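Local coordinates for protein aeromonas extracellular serine protease (Aeromonas sobria, PDB 3WQB) that cleaves peptide bonds that follow two consecutive basic residues, as a secreted, calcium-binding serine protease of the furin-like subtilases and a probable virulence factor, at residues N58-W61 with A62-G66; D197-F200 with E201-L205; K156-L159 with Y160-D164; R186-S190 with L191-Q195. The protein carries 1 engineered substitution. All coordinates share one frame; numbering follows the deposited sequence.

Contact 1. Residues N58-W61 with A62-G66; sequences NLWW and AHRTG
Of the three flat side chains on Trp60, Trp61 and His63, two take a carbon from one helical turn away over a face, and the third meets one at its edge. Over one face of the Trp61 indole lies the methyl of Thr65, a CH-pi contact with CG2 3.9 Å from the centroid of the five-membered ring. The His63 ring is covered on one face by Leu59 CD1, 3.8 Å from its centroid and almost on the normal. Trp60 has Trp61 CB over one face, offset toward the rim, and Arg64 CD at its edge, 3.9 Å from CE3. These contacts span the short helix 60-64 of the subtilisin domain and the residues at its two ends, Leu59 as N-cap and Gly66, at positive phi, as C-prime residue of a Schellman motif. His63 N bonds to Leu59 O at 3.1 Å; Arg64 N follows on Trp60 O at 2.8 Å. With CG anti to the backbone N (chi1 -177°), Trp61 sets its indole beside its own carbonyl, where Thr65 CG2 can lie over it and Thr65 OG1 donates to Trp61 O at 2.9 Å. The polar ends are satisfied within the protein, Trp60 NE1 by Gly17 O, His63 NE2 by Ile135 O, and the Arg64 guanidinium by a salt bridge to Glu22 and a bond to Ala5 O.

Contact 2. Residues D197-F200 with E201-L205; sequences DRLF and EQQTL
Phe200 and Thr204 are joined twice through a single carbonyl on helix 191-205, the helix of the beta-alpha-beta unit between strands 173-179 and 211-215. Phe200 O accepts from Thr204 N at 2.9 Å and from Thr204 OG1 at 2.8 Å, the two donors arriving from opposite faces of the carbonyl plane. The hydroxyl can reach back because it sits anti to its own carbonyl carbon (chi1 -62°), and so lies beside the backbone N. Glu201, one residue on, holds Asp197 O with its N at 2.9 Å and lays its CB against the same oxygen at 3.5 Å. The Phe200 ring stacks on Tyr212 of strand 211-215, while the extended chain of Glu201 carries OE2 to Gln437 on a strand of the P-domain. Leu199 contributes the apolar side: it runs alongside Gln203, pointing the same way, with CD1 4.0 Å from Gln203 CG, and the Gln203 amide goes on to Lys206 and Arg169 O. The Arg198 guanidinium makes a salt bridge and a hydrogen bond to a chain of another protein. At the backbone of the same residue, a water donates to Arg198 O at 2.8 Å and accepts from Gln202 NE2 at 2.8 Å.

Contact 3. Residues K156-L159 with Y160-D164; sequences KDWL and YALGD
Trp158 and Leu162 adopt nearly the same first torsion, with CG anti to the carbonyl carbon (chi1 -70° and -74°), and therefore lean off helix 155-164 in the same direction and lie side by side. This helix belongs to a beta-alpha-beta crossover of the subtilisin domain, running from strand 140-144 to strand 173-179 past strand 73-77, and the contact takes in its wider, pi-type turn at 160-164. Leu162 CD1 comes within 3.8 Å of Trp158 CE3, meeting the indole obliquely, and both side chains pack on Val77. The Trp158 side chain lies about 8 Å from that of Asp78, predicted to belong to the charge relay system.

At the start of the contact the backbone is regular: Tyr160 N bonds to Lys156 O at 3.0 Å, and Ala161 N to Asp157 O at 3.0 Å. Beyond this the pattern slackens. Leu162 N makes a weak bond to Trp158 O and another weak one to Leu159 O, and Gly163, at positive phi, lies within the widened turn. Leu159 O is then taken up five residues on by Asp164 N, at 3.0 Å and 148°, the pi-type bond. The Leu159 side chain packs on Gln195 and Leu196 of helix 191-205, Asp164 OD1 is hydrogen-bonded to a polar side chain of another protein's chain, and Tyr160 makes a cation-pi contact with Lys97. Across the widened turn, Asp164 CB packs 3.9 Å from Leu159 CB, and Asp164 OD2 lies 4.0 Å from that same carbon.

Contact 4. Residues R186-S190 with L191-Q195; sequences RSANS and LDQSQ
At the N-terminus of helix 191-205, the helix of a beta-alpha-beta unit in the subtilisin domain, the N-cap residue Ser190 joins a side-chain network with Asp192 and Gln193 of the first turn. An ST turn precedes it in the loop: Ser187 OG accepts from Asn189 N at 3.1 Å. Ser190 OG lies between its backbone N and carbonyl carbon (chi1 66°), a position that lets it meet both side chains of the first turn. It donates to Asp192 OD1 at 2.6 Å, meeting the carboxylate on its syn side though well out of its plane, and it accepts from Gln193 NE2 at 2.8 Å, this time close to the amide plane.

Gln193 runs extended beyond CG, back over the loop, so that its amide nitrogen can serve a second acceptor as well: Ser187 O, approached in the carbonyl plane on a lone pair at 3.0 Å. The two bonds from NE2 fix the rotation of the amide and tie the start of the helix to the ST turn before it. The carboxylate of Asp192, sitting at the helix N-terminus, would probably be stabilised there by the partial positive charge of the first turn; the backbone N of the same residue is hydrogen-bonded to a polar side chain of a chain of another protein. The helical ladder itself begins with Ser194 N on Ser190 O, 2.9 Å long and nearly straight at 168°.

How the contacts relate
The four contacts follow the chain in the order 1, 3, 4, 2, all within the peptidase S8 range. Contacts 4 and 2 share helix 191-205, the first at its cap and the second further along, with centres about 14 Å apart. Contact 3, on helix 155-164, packs against both: Leu199 CD2 lies 3.4 Å from Leu162 O, and Leu159 CD1 is 3.6 Å from Gln195 OE1. Two neighbouring helices of the subtilisin domain, packed together beside its parallel sheet, thus carry contacts 2, 3 and 4 and also meet the chain of another protein. Contact 1 stands apart, its centre 31 to 41 Å from the others, with the His63 side chain about 11 Å from a bound calcium ion.

Contact 1. Residues N58-W61 with A62-G66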
loop_
_atom_site.group_PDB
_atom_site.type_symbol
_atom_site.label_atom_id
_atom_site.label_comp_id
_atom_site.label_asym_id
_atom_site.label_seq_id
_atom_site.Cartn_x
_atom_site.Cartn_y
_atom_site.Cartn_z
ATOM N N ASN A 58 13.294 15.881 -5.724
ATOM C CA ASN A 58 14.287 16.360 -6.699
ATOM C C ASN A 58 13.701 16.461 -8.094
ATOM O O ASN A 58 14.143 15.792 -9.033
ATOM C CB ASN A 58 15.596 15.547 -6.687
ATOM C CG ASN A 58 16.765 16.339 -7.268
ATOM O OD1 ASN A 58 16.901 17.537 -7.021
ATOM N ND2 ASN A 58 17.596 15.677 -8.051
ATOM N N LEU A 59 12.676 17.302 -8.214
ATOM C CA LEU A 59 11.917 17.432 -9.458
ATOM C C LEU A 59 12.081 18.811 -10.090
ATOM O O LEU A 59 11.434 19.112 -11.097
ATOM C CB LEU A 59 10.430 17.134 -9.227
ATOM C CG LEU A 59 9.698 17.884 -8.109
ATOM C CD1 LEU A 59 9.624 19.383 -8.344
ATOM C CD2 LEU A 59 8.304 17.299 -7.951
ATOM N N TRP A 60 12.964 19.635 -9.528
ATOM C CA TRP A 60 13.097 21.017 -10.001
ATOM C C TRP A 60 13.456 21.133 -11.494
ATOM O O TRP A 60 13.007 22.054 -12.168
ATOM C CB TRP A 60 14.081 21.789 -9.125
ATOM C CG TRP A 60 15.487 21.274 -9.151
ATOM C CD1 TRP A 60 16.064 20.411 -8.265
ATOM C CD2 TRP A 60 16.501 21.609 -10.109
ATOM N NE1 TRP A 60 17.376 20.181 -8.613
ATOM C CE2 TRP A 60 17.668 20.903 -9.743
ATOM C CE3 TRP A 60 16.532 22.429 -11.249
ATOM C CZ2 TRP A 60 18.860 21.002 -10.466
ATOM C CZ3 TRP A 60 17.719 22.519 -11.975
ATOM C CH2 TRP A 60 18.862 21.806 -11.582
ATOM N N TRP A 61 14.260 20.204 -12.005
ATOM C CA TRP A 61 14.682 20.249 -13.396
ATOM C C TRP A 61 13.542 19.847 -14.314
ATOM O O TRP A 61 13.396 20.411 -15.392
ATOM C CB TRP A 61 15.936 19.401 -13.603
ATOM C CG TRP A 61 16.519 19.422 -14.988
ATOM C CD1 TRP A 61 17.525 20.229 -15.452
ATOM C CD2 TRP A 61 16.161 18.560 -16.077
ATOM N NE1 TRP A 61 17.803 19.925 -16.768
ATOM C CE2 TRP A 61 16.987 18.902 -17.173
ATOM C CE3 TRP A 61 15.217 17.534 -16.235
ATOM C CZ2 TRP A 61 16.889 18.262 -18.415
ATOM C CZ3 TRP A 61 15.125 16.890 -17.466
ATOM C CH2 TRP A 61 15.962 17.253 -18.537
ATOM N N ALA A 62 12.712 18.892 -13.889
ATOM C CA ALA A 62 11.472 18.628 -14.615
ATOM C C ALA A 62 10.631 19.907 -14.732
ATOM O O ALA A 62 10.213 20.291 -15.824
ATOM C CB ALA A 62 10.681 17.516 -13.959
ATOM N N HIS A 63 10.422 20.584 -13.611
ATOM C CA HIS A 63 9.627 21.797 -13.623
ATOM C C HIS A 63 10.251 22.904 -14.471
ATOM O O HIS A 63 9.536 23.579 -15.203
ATOM C CB HIS A 63 9.341 22.268 -12.197
ATOM C CG HIS A 63 8.234 21.509 -11.534
ATOM N ND1 HIS A 63 7.419 22.073 -10.576
ATOM C CD2 HIS A 63 7.791 20.240 -11.706
ATOM C CE1 HIS A 63 6.531 21.181 -10.177
ATOM N NE2 HIS A 63 6.736 20.059 -10.843
ATOM N N ARG A 64 11.575 23.070 -14.400
ATOM C CA ARG A 64 12.249 24.108 -15.173
ATOM C C ARG A 64 12.327 23.781 -16.661
ATOM O O ARG A 64 12.604 24.667 -17.454
ATOM C CB ARG A 64 13.656 24.387 -14.628
ATOM C CG ARG A 64 13.679 25.064 -13.268
ATOM C CD ARG A 64 15.061 25.582 -12.918
ATOM N NE ARG A 64 15.382 26.786 -13.684
ATOM C CZ ARG A 64 16.565 27.395 -13.694
ATOM N NH1 ARG A 64 17.576 26.931 -12.972
ATOM N NH2 ARG A 64 16.733 28.483 -14.437
ATOM N N THR A 65 12.102 22.528 -17.046
ATOM C CA THR A 65 12.105 22.169 -18.474
ATOM C C THR A 65 10.712 21.851 -19.024
ATOM O O THR A 65 10.582 21.347 -20.139
ATOM C CB THR A 65 13.063 20.988 -18.792
ATOM O OG1 THR A 65 12.636 19.817 -18.084
ATOM C CG2 THR A 65 14.524 21.316 -18.432
ATOM N N GLY A 66 9.675 22.136 -18.240
ATOM C CA GLY A 66 8.306 22.008 -18.722
ATOM C C GLY A 66 7.732 20.602 -18.676
ATOM O O GLY A 66 6.693 20.334 -19.287
#

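Contact 2. Residues D197-F200 with E201-L205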
loop_
_atom_site.group_PDB
_atom_site.type_symbol
_atom_site.label_atom_id
_atom_site.label_comp_id
_atom_site.label_asym_id
_atom_site.label_seq_id
_atom_site.Cartn_x
_atom_site.Cartn_y
_atom_site.Cartn_z
ATOM N N ASP A 197 -6.635 -8.397 -8.921
ATOM C CA ASP A 197 -5.288 -8.672 -9.419
ATOM C C ASP A 197 -5.284 -8.862 -10.931
ATOM O O ASP A 197 -4.394 -8.354 -11.612
ATOM C CB ASP A 197 -4.679 -9.897 -8.742
ATOM C CG ASP A 197 -4.185 -9.614 -7.328
ATOM O OD1 ASP A 197 -4.306 -8.466 -6.836
ATOM O OD2 ASP A 197 -3.661 -10.560 -6.704
ATOM N N ARG A 198 -6.293 -9.559 -11.453
ATOM C CA ARG A 198 -6.380 -9.789 -12.896
ATOM C C ARG A 198 -6.612 -8.475 -13.633
ATOM O O ARG A 198 -6.032 -8.238 -14.702
ATOM C CB ARG A 198 -7.476 -10.807 -13.210
ATOM C CG ARG A 198 -7.110 -12.223 -12.791
ATOM C CD ARG A 198 -8.304 -13.146 -12.827
ATOM N NE ARG A 198 -7.988 -14.451 -12.258
ATOM C CZ ARG A 198 -8.835 -15.475 -12.222
ATOM N NH1 ARG A 198 -10.057 -15.351 -12.724
ATOM N NH2 ARG A 198 -8.457 -16.623 -11.679
ATOM N N LEU A 199 -7.458 -7.617 -13.064
ATOM C CA LEU A 199 -7.688 -6.302 -13.646
ATOM C C LEU A 199 -6.397 -5.480 -13.660
ATOM O O LEU A 199 -6.060 -4.843 -14.664
ATOM C CB LEU A 199 -8.774 -5.554 -12.870
ATOM C CG LEU A 199 -9.036 -4.106 -13.280
ATOM C CD1 LEU A 199 -9.544 -4.023 -14.719
ATOM C CD2 LEU A 199 -9.999 -3.438 -12.306
ATOM N N PHE A 200 -5.691 -5.473 -12.533
ATOM C CA PHE A 200 -4.472 -4.678 -12.425
ATOM C C PHE A 200 -3.434 -5.185 -13.426
ATOM O O PHE A 200 -2.692 -4.389 -14.002
ATOM C CB PHE A 200 -3.875 -4.739 -11.013
ATOM C CG PHE A 200 -4.598 -3.927 -9.944
ATOM C CD1 PHE A 200 -5.978 -3.683 -9.963
ATOM C CD2 PHE A 200 -3.865 -3.468 -8.855
ATOM C CE1 PHE A 200 -6.576 -2.961 -8.917
ATOM C CE2 PHE A 200 -4.459 -2.768 -7.816
ATOM C CZ PHE A 200 -5.816 -2.526 -7.830
ATOM N N GLU A 201 -3.364 -6.505 -13.611
ATOM C CA GLU A 201 -2.436 -7.085 -14.585
ATOM C C GLU A 201 -2.760 -6.586 -15.988
ATOM O O GLU A 201 -1.870 -6.138 -16.717
ATOM C CB GLU A 201 -2.477 -8.613 -14.527
ATOM C CG GLU A 201 -1.633 -9.270 -15.618
ATOM C CD GLU A 201 -1.486 -10.770 -15.474
ATOM O OE1 GLU A 201 -2.015 -11.361 -14.509
ATOM O OE2 GLU A 201 -0.835 -11.365 -16.354
ATOM N N GLN A 202 -4.036 -6.642 -16.359
ATOM C CA GLN A 202 -4.430 -6.219 -17.701
ATOM C C GLN A 202 -4.162 -4.735 -17.927
ATOM O O GLN A 202 -3.723 -4.321 -18.995
ATOM C CB GLN A 202 -5.894 -6.553 -17.941
ATOM C CG GLN A 202 -6.122 -8.030 -18.103
ATOM C CD GLN A 202 -5.156 -8.672 -19.114
ATOM O OE1 GLN A 202 -4.951 -8.154 -20.223
ATOM N NE2 GLN A 202 -4.575 -9.815 -18.739
ATOM N N GLN A 203 -4.430 -3.937 -16.899
ATOM C CA GLN A 203 -4.235 -2.502 -16.970
ATOM C C GLN A 203 -2.766 -2.097 -16.985
ATOM O O GLN A 203 -2.397 -1.106 -17.609
ATOM C CB GLN A 203 -4.962 -1.830 -15.811
ATOM C CG GLN A 203 -6.479 -1.733 -16.035
ATOM C CD GLN A 203 -6.826 -0.689 -17.080
ATOM O OE1 GLN A 203 -7.038 -1.010 -18.251
ATOM N NE2 GLN A 203 -6.846 0.569 -16.669
ATOM N N THR A 204 -1.931 -2.855 -16.283
ATOM C CA THR A 204 -0.500 -2.558 -16.238
ATOM C C THR A 204 0.186 -2.920 -17.560
ATOM O O THR A 204 0.990 -2.139 -18.080
ATOM C CB THR A 204 0.197 -3.294 -15.075
ATOM O OG1 THR A 204 -0.356 -2.862 -13.824
ATOM C CG2 THR A 204 1.702 -3.014 -15.075
ATOM N N LEU A 205 -0.134 -4.098 -18.090
ATOM C CA LEU A 205 0.625 -4.649 -19.230
ATOM C C LEU A 205 0.172 -4.237 -20.631
ATOM O O LEU A 205 0.777 -4.648 -21.610
ATOM C CB LEU A 205 0.733 -6.174 -19.111
ATOM C CG LEU A 205 1.510 -6.652 -17.873
ATOM C CD1 LEU A 205 1.570 -8.167 -17.833
ATOM C CD2 LEU A 205 2.924 -6.046 -17.764
HETATM O O HOH W 1 -5.364 -10.517 -16.175
#

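Contact 3. Residues K156-L159 with Y160-D164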
loop_
_atom_site.group_PDB
_atom_site.type_symbol
_atom_site.label_atom_id
_atom_site.label_comp_id
_atom_site.label_asym_id
_atom_site.label_seq_id
_atom_site.Cartn_x
_atom_site.Cartn_y
_atom_site.Cartn_z
ATOM N N LYS A 156 -18.263 -4.004 -6.989
ATOM C CA LYS A 156 -18.633 -3.330 -8.235
ATOM C C LYS A 156 -18.009 -1.933 -8.302
ATOM O O LYS A 156 -17.631 -1.462 -9.367
ATOM C CB LYS A 156 -20.157 -3.266 -8.394
ATOM C CG LYS A 156 -20.876 -2.336 -7.447
ATOM C CD LYS A 156 -22.336 -2.145 -7.881
ATOM C CE LYS A 156 -23.095 -1.285 -6.885
ATOM N NZ LYS A 156 -24.557 -1.250 -7.170
ATOM N N ASP A 157 -17.887 -1.287 -7.144
ATOM C CA ASP A 157 -17.315 0.056 -7.074
ATOM C C ASP A 157 -15.783 0.044 -7.156
ATOM O O ASP A 157 -15.191 0.931 -7.789
ATOM C CB ASP A 157 -17.815 0.784 -5.830
ATOM C CG ASP A 157 -19.313 1.029 -5.873
ATOM O OD1 ASP A 157 -19.856 1.213 -6.989
ATOM O OD2 ASP A 157 -19.930 1.060 -4.796
ATOM N N TRP A 158 -15.142 -0.961 -6.548
ATOM C CA TRP A 158 -13.690 -1.123 -6.736
ATOM C C TRP A 158 -13.361 -1.307 -8.223
ATOM O O TRP A 158 -12.480 -0.645 -8.751
ATOM C CB TRP A 158 -13.122 -2.295 -5.924
ATOM C CG TRP A 158 -13.105 -2.087 -4.436
ATOM C CD1 TRP A 158 -13.791 -2.813 -3.503
ATOM C CD2 TRP A 158 -12.356 -1.105 -3.707
ATOM N NE1 TRP A 158 -13.510 -2.352 -2.235
ATOM C CE2 TRP A 158 -12.645 -1.295 -2.332
ATOM C CE3 TRP A 158 -11.470 -0.078 -4.075
ATOM C CZ2 TRP A 158 -12.085 -0.498 -1.329
ATOM C CZ3 TRP A 158 -10.924 0.722 -3.075
ATOM C CH2 TRP A 158 -11.226 0.502 -1.718
ATOM N N LEU A 159 -14.081 -2.205 -8.889
ATOM C CA LEU A 159 -13.922 -2.410 -10.324
ATOM C C LEU A 159 -14.107 -1.105 -11.102
ATOM O O LEU A 159 -13.292 -0.767 -11.968
ATOM C CB LEU A 159 -14.933 -3.454 -10.806
ATOM C CG LEU A 159 -14.670 -4.893 -10.360
ATOM C CD1 LEU A 159 -15.849 -5.754 -10.743
ATOM C CD2 LEU A 159 -13.376 -5.435 -10.974
ATOM N N TYR A 160 -15.167 -0.362 -10.775
ATOM C CA TYR A 160 -15.486 0.865 -11.478
ATOM C C TYR A 160 -14.336 1.875 -11.415
ATOM O O TYR A 160 -14.023 2.554 -12.404
ATOM C CB TYR A 160 -16.789 1.491 -10.950
ATOM C CG TYR A 160 -17.358 2.515 -11.907
ATOM C CD1 TYR A 160 -16.908 3.842 -11.904
ATOM C CD2 TYR A 160 -18.320 2.148 -12.848
ATOM C CE1 TYR A 160 -17.402 4.772 -12.808
ATOM C CE2 TYR A 160 -18.818 3.067 -13.739
ATOM C CZ TYR A 160 -18.358 4.376 -13.726
ATOM O OH TYR A 160 -18.846 5.287 -14.623
ATOM N N ALA A 161 -13.715 1.968 -10.241
ATOM C CA ALA A 161 -12.696 2.977 -9.959
ATOM C C ALA A 161 -11.303 2.588 -10.432
ATOM O O ALA A 161 -10.476 3.464 -10.693
ATOM C CB ALA A 161 -12.656 3.251 -8.474
ATOM N N LEU A 162 -11.037 1.285 -10.507
ATOM C CA LEU A 162 -9.672 0.801 -10.658
ATOM C C LEU A 162 -9.367 0.283 -12.070
ATOM O O LEU A 162 -8.416 -0.473 -12.279
ATOM C CB LEU A 162 -9.355 -0.236 -9.575
ATOM C CG LEU A 162 -9.147 0.356 -8.171
ATOM C CD1 LEU A 162 -9.274 -0.717 -7.102
ATOM C CD2 LEU A 162 -7.792 1.086 -8.072
ATOM N N GLY A 163 -10.183 0.683 -13.042
ATOM C CA GLY A 163 -9.858 0.457 -14.445
ATOM C C GLY A 163 -10.797 -0.417 -15.234
ATOM O O GLY A 163 -10.584 -0.595 -16.424
ATOM N N ASP A 164 -11.830 -0.957 -14.596
ATOM C CA ASP A 164 -12.752 -1.871 -15.280
ATOM C C ASP A 164 -13.837 -1.138 -16.070
ATOM O O ASP A 164 -14.381 -1.693 -17.026
ATOM C CB ASP A 164 -13.389 -2.842 -14.284
ATOM C CG ASP A 164 -14.295 -3.854 -14.952
ATOM O OD1 ASP A 164 -13.774 -4.718 -15.679
ATOM O OD2 ASP A 164 -15.520 -3.794 -14.711
#

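Contact 4. Residues R186-S190 with L191-Q195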
loop_
_atom_site.group_PDB
_atom_site.type_symbol
_atom_site.label_atom_id
_atom_site.label_comp_id
_atom_site.label_asym_id
_atom_site.label_seq_id
_atom_site.Cartn_x
_atom_site.Cartn_y
_atom_site.Cartn_z
ATOM N N ARG A 186 -4.207 -13.236 6.191
ATOM C CA ARG A 186 -5.157 -13.541 5.137
ATOM C C ARG A 186 -4.504 -14.211 3.954
ATOM O O ARG A 186 -3.354 -13.940 3.640
ATOM C CB ARG A 186 -5.879 -12.275 4.697
ATOM C CG ARG A 186 -6.985 -11.878 5.654
ATOM C CD ARG A 186 -7.567 -10.553 5.278
ATOM N NE ARG A 186 -8.446 -10.045 6.319
ATOM C CZ ARG A 186 -9.679 -9.595 6.109
ATOM N NH1 ARG A 186 -10.192 -9.574 4.881
ATOM N NH2 ARG A 186 -10.396 -9.155 7.130
ATOM N N SER A 187 -5.248 -15.108 3.320
ATOM C CA SER A 187 -4.897 -15.614 2.003
ATOM C C SER A 187 -5.139 -14.524 0.946
ATOM O O SER A 187 -6.037 -13.692 1.097
ATOM C CB SER A 187 -5.734 -16.854 1.691
ATOM O OG SER A 187 -5.616 -17.210 0.329
ATOM N N ALA A 188 -4.336 -14.511 -0.118
ATOM C CA ALA A 188 -4.541 -13.541 -1.199
ATOM C C ALA A 188 -5.393 -14.109 -2.341
ATOM O O ALA A 188 -5.662 -13.428 -3.338
ATOM C CB ALA A 188 -3.198 -13.037 -1.719
ATOM N N ASN A 189 -5.847 -15.345 -2.162
ATOM C CA ASN A 189 -6.505 -16.102 -3.228
ATOM C C ASN A 189 -8.028 -16.020 -3.307
ATOM O O ASN A 189 -8.633 -16.678 -4.159
ATOM C CB ASN A 189 -6.060 -17.566 -3.164
ATOM C CG ASN A 189 -4.594 -17.737 -3.483
ATOM O OD1 ASN A 189 -4.095 -17.200 -4.480
ATOM N ND2 ASN A 189 -3.894 -18.488 -2.643
ATOM N N SER A 190 -8.647 -15.216 -2.447
ATOM C CA SER A 190 -10.093 -15.022 -2.493
ATOM C C SER A 190 -10.496 -14.449 -3.854
ATOM O O SER A 190 -9.700 -13.787 -4.521
ATOM C CB SER A 190 -10.560 -14.112 -1.358
ATOM O OG SER A 190 -10.047 -12.804 -1.516
ATOM N N LEU A 191 -11.730 -14.707 -4.267
ATOM C CA LEU A 191 -12.178 -14.274 -5.586
ATOM C C LEU A 191 -12.161 -12.761 -5.772
ATOM O O LEU A 191 -11.825 -12.279 -6.854
ATOM C CB LEU A 191 -13.560 -14.836 -5.886
ATOM C CG LEU A 191 -13.628 -16.340 -6.185
ATOM C CD1 LEU A 191 -15.050 -16.696 -6.524
ATOM C CD2 LEU A 191 -12.696 -16.744 -7.324
ATOM N N ASP A 192 -12.487 -12.010 -4.724
ATOM C CA ASP A 192 -12.480 -10.553 -4.825
ATOM C C ASP A 192 -11.072 -10.053 -5.144
ATOM O O ASP A 192 -10.905 -9.151 -5.960
ATOM C CB ASP A 192 -13.060 -9.877 -3.561
ATOM C CG ASP A 192 -12.131 -9.949 -2.368
ATOM O OD1 ASP A 192 -11.913 -11.061 -1.851
ATOM O OD2 ASP A 192 -11.613 -8.887 -1.956
ATOM N N GLN A 193 -10.072 -10.642 -4.494
ATOM C CA GLN A 193 -8.679 -10.245 -4.699
ATOM C C GLN A 193 -8.141 -10.724 -6.039
ATOM O O GLN A 193 -7.422 -9.989 -6.710
ATOM C CB GLN A 193 -7.798 -10.759 -3.566
ATOM C CG GLN A 193 -8.195 -10.228 -2.204
ATOM C CD GLN A 193 -7.297 -10.742 -1.114
ATOM O OE1 GLN A 193 -6.206 -10.221 -0.914
ATOM N NE2 GLN A 193 -7.741 -11.776 -0.407
ATOM N N SER A 194 -8.488 -11.951 -6.415
ATOM C CA SER A 194 -8.096 -12.486 -7.718
ATOM C C SER A 194 -8.640 -11.616 -8.850
ATOM O O SER A 194 -7.923 -11.298 -9.796
ATOM C CB SER A 194 -8.574 -13.934 -7.876
ATOM O OG SER A 194 -8.241 -14.453 -9.150
ATOM N N GLN A 195 -9.896 -11.197 -8.726
ATOM C CA GLN A 195 -10.530 -10.377 -9.749
ATOM C C GLN A 195 -9.807 -9.042 -9.903
ATOM O O GLN A 195 -9.558 -8.590 -11.026
ATOM C CB GLN A 195 -12.006 -10.161 -9.433
ATOM C CG GLN A 195 -12.759 -9.393 -10.508
ATOM C CD GLN A 195 -14.236 -9.299 -10.225
ATOM O OE1 GLN A 195 -14.640 -8.809 -9.176
ATOM N NE2 GLN A 195 -15.060 -9.752 -11.169
#